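Local coordinates for hypothetical protein APE0754 (Aeropyrum pernix, PDB 1TUA) that is of unknown function but has K homology domains and may bind RNA, at residues N103-K106 with R107-R111. Sequence-based numbering, arbitrary orientation.
Sequences NHLK and RIKGR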
loop_
_atom_site.group_PDB
_atom_site.type_symbol
_atom_site.label_atom_id
_atom_site.label_comp_id
_atom_site.label_asym_id
_atom_site.label_seq_id
_atom_site.Cartn_x
_atom_site.Cartn_y
_atom_site.Cartn_z
ATOM N N ASN A 103 -19.448 5.078 13.680
ATOM C CA ASN A 103 -19.445 6.531 13.794
ATOM C C ASN A 103 -18.063 7.075 14.105
ATOM O O ASN A 103 -17.681 8.126 13.591
ATOM C CB ASN A 103 -20.441 6.994 14.865
ATOM C CG ASN A 103 -21.888 6.843 14.416
ATOM O OD1 ASN A 103 -22.269 7.314 13.338
ATOM N ND2 ASN A 103 -22.703 6.191 15.243
ATOM N N HIS A 104 -17.311 6.370 14.944
ATOM C CA HIS A 104 -15.962 6.814 15.278
ATOM C C HIS A 104 -15.068 6.646 14.052
ATOM O O HIS A 104 -14.236 7.508 13.750
ATOM C CB HIS A 104 -15.419 6.022 16.470
ATOM C CG HIS A 104 -16.110 6.340 17.761
ATOM N ND1 HIS A 104 -15.775 5.744 18.959
ATOM C CD2 HIS A 104 -17.115 7.207 18.042
ATOM C CE1 HIS A 104 -16.540 6.230 19.921
ATOM N NE2 HIS A 104 -17.362 7.121 19.391
ATOM N N LEU A 105 -15.265 5.541 13.339
ATOM C CA LEU A 105 -14.500 5.262 12.129
ATOM C C LEU A 105 -14.728 6.396 11.133
ATOM O O LEU A 105 -13.783 6.934 10.557
ATOM C CB LEU A 105 -14.953 3.940 11.516
ATOM C CG LEU A 105 -14.300 3.562 10.186
ATOM C CD1 LEU A 105 -12.798 3.388 10.391
ATOM C CD2 LEU A 105 -14.933 2.289 9.647
ATOM N N LYS A 106 -15.985 6.768 10.934
ATOM C CA LYS A 106 -16.295 7.848 10.010
ATOM C C LYS A 106 -15.626 9.144 10.447
ATOM O O LYS A 106 -15.087 9.873 9.622
ATOM C CB LYS A 106 -17.811 8.062 9.906
ATOM C CG LYS A 106 -18.571 6.907 9.276
ATOM C CD LYS A 106 -20.048 7.249 9.102
ATOM C CE LYS A 106 -20.257 8.339 8.045
ATOM N NZ LYS A 106 -19.887 7.922 6.650
ATOM N N ARG A 107 -15.650 9.441 11.740
ATOM C CA ARG A 107 -15.027 10.673 12.199
ATOM C C ARG A 107 -13.526 10.705 11.963
ATOM O O ARG A 107 -13.002 11.706 11.478
ATOM C CB ARG A 107 -15.323 10.927 13.680
ATOM C CG ARG A 107 -16.738 11.407 13.930
ATOM C CD ARG A 107 -16.802 12.262 15.178
ATOM N NE ARG A 107 -16.317 11.543 16.353
ATOM C CZ ARG A 107 -16.965 10.541 16.940
ATOM N NH1 ARG A 107 -18.137 10.129 16.467
ATOM N NH2 ARG A 107 -16.437 9.947 18.004
ATOM N N ILE A 108 -12.823 9.623 12.285
ATOM C CA ILE A 108 -11.379 9.638 12.071
ATOM C C ILE A 108 -11.018 9.628 10.591
ATOM O O ILE A 108 -9.997 10.195 10.206
ATOM C CB ILE A 108 -10.651 8.464 12.775
ATOM C CG1 ILE A 108 -11.118 7.127 12.211
ATOM C CG2 ILE A 108 -10.885 8.539 14.273
ATOM C CD1 ILE A 108 -10.226 5.972 12.617
ATOM N N LYS A 109 -11.839 8.997 9.756
ATOM C CA LYS A 109 -11.544 8.990 8.329
ATOM C C LYS A 109 -11.643 10.423 7.823
ATOM O O LYS A 109 -10.912 10.827 6.919
ATOM C CB LYS A 109 -12.510 8.076 7.575
ATOM C CG LYS A 109 -12.243 6.596 7.820
ATOM C CD LYS A 109 -13.311 5.706 7.205
ATOM C CE LYS A 109 -13.189 5.634 5.695
ATOM N NZ LYS A 109 -14.315 4.863 5.088
ATOM N N GLY A 110 -12.537 11.196 8.434
ATOM C CA GLY A 110 -12.695 12.589 8.055
ATOM C C GLY A 110 -11.435 13.381 8.365
ATOM O O GLY A 110 -11.047 14.255 7.593
ATOM N N ARG A 111 -10.799 13.078 9.497
ATOM C CA ARG A 111 -9.556 13.744 9.903
ATOM C C ARG A 111 -8.395 13.318 8.997
ATOM O O ARG A 111 -7.568 14.136 8.608
ATOM C CB ARG A 111 -9.198 13.389 11.350
ATOM C CG ARG A 111 -10.164 13.910 12.395
ATOM C CD ARG A 111 -10.061 15.416 12.542
ATOM N NE ARG A 111 -8.790 15.825 13.136
ATOM C CZ ARG A 111 -8.434 17.090 13.323
ATOM N NH1 ARG A 111 -9.259 18.066 12.958
ATOM N NH2 ARG A 111 -7.263 17.384 13.874
#
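Successive i to i+4 hydrogen bonds join Asn103-Lys106 to Arg107-Gly110 in one continuous alpha-helix; Ile108 N meets His104 O at 2.9 Å with an N-H...O angle of 167°, whereas the bond from Gly110 N to Lys106 O is longer and more bent. Leu105 and Lys109 pack one turn apart, CD of the lysine lying 3.8 Å from CG of the leucine. Lys109 CG, anti to its own carbonyl carbon (chi1 -73°), also passes Leu105 O at 3.2 Å, and the chain bends at chi3 before NZ bonds to Glu135 O. Ile108 sets CG1 3.1 Å from Leu105 O, and the CD1 methyls of Leu105 and Ile108 approach more loosely, at 4.3 Å. The exposed side chains of His104 and Arg107 lie side by side, planes 75° apart, with His104 CA above one guanidinium face, displaced toward its rim; they are modelled too tightly for detailed pairing to be relied on. Both segments belong to helix 102-113, whose glycine-rich link to helix 118-127 is consistent with the KH GXXG loop. His104, Leu105 and Ile108 pack on Val98 of helix 95-98, the latter two also on Leu94; Leu105 touches Tyr136, and Lys109 reaches the turn between strands 130-133 and 137-141.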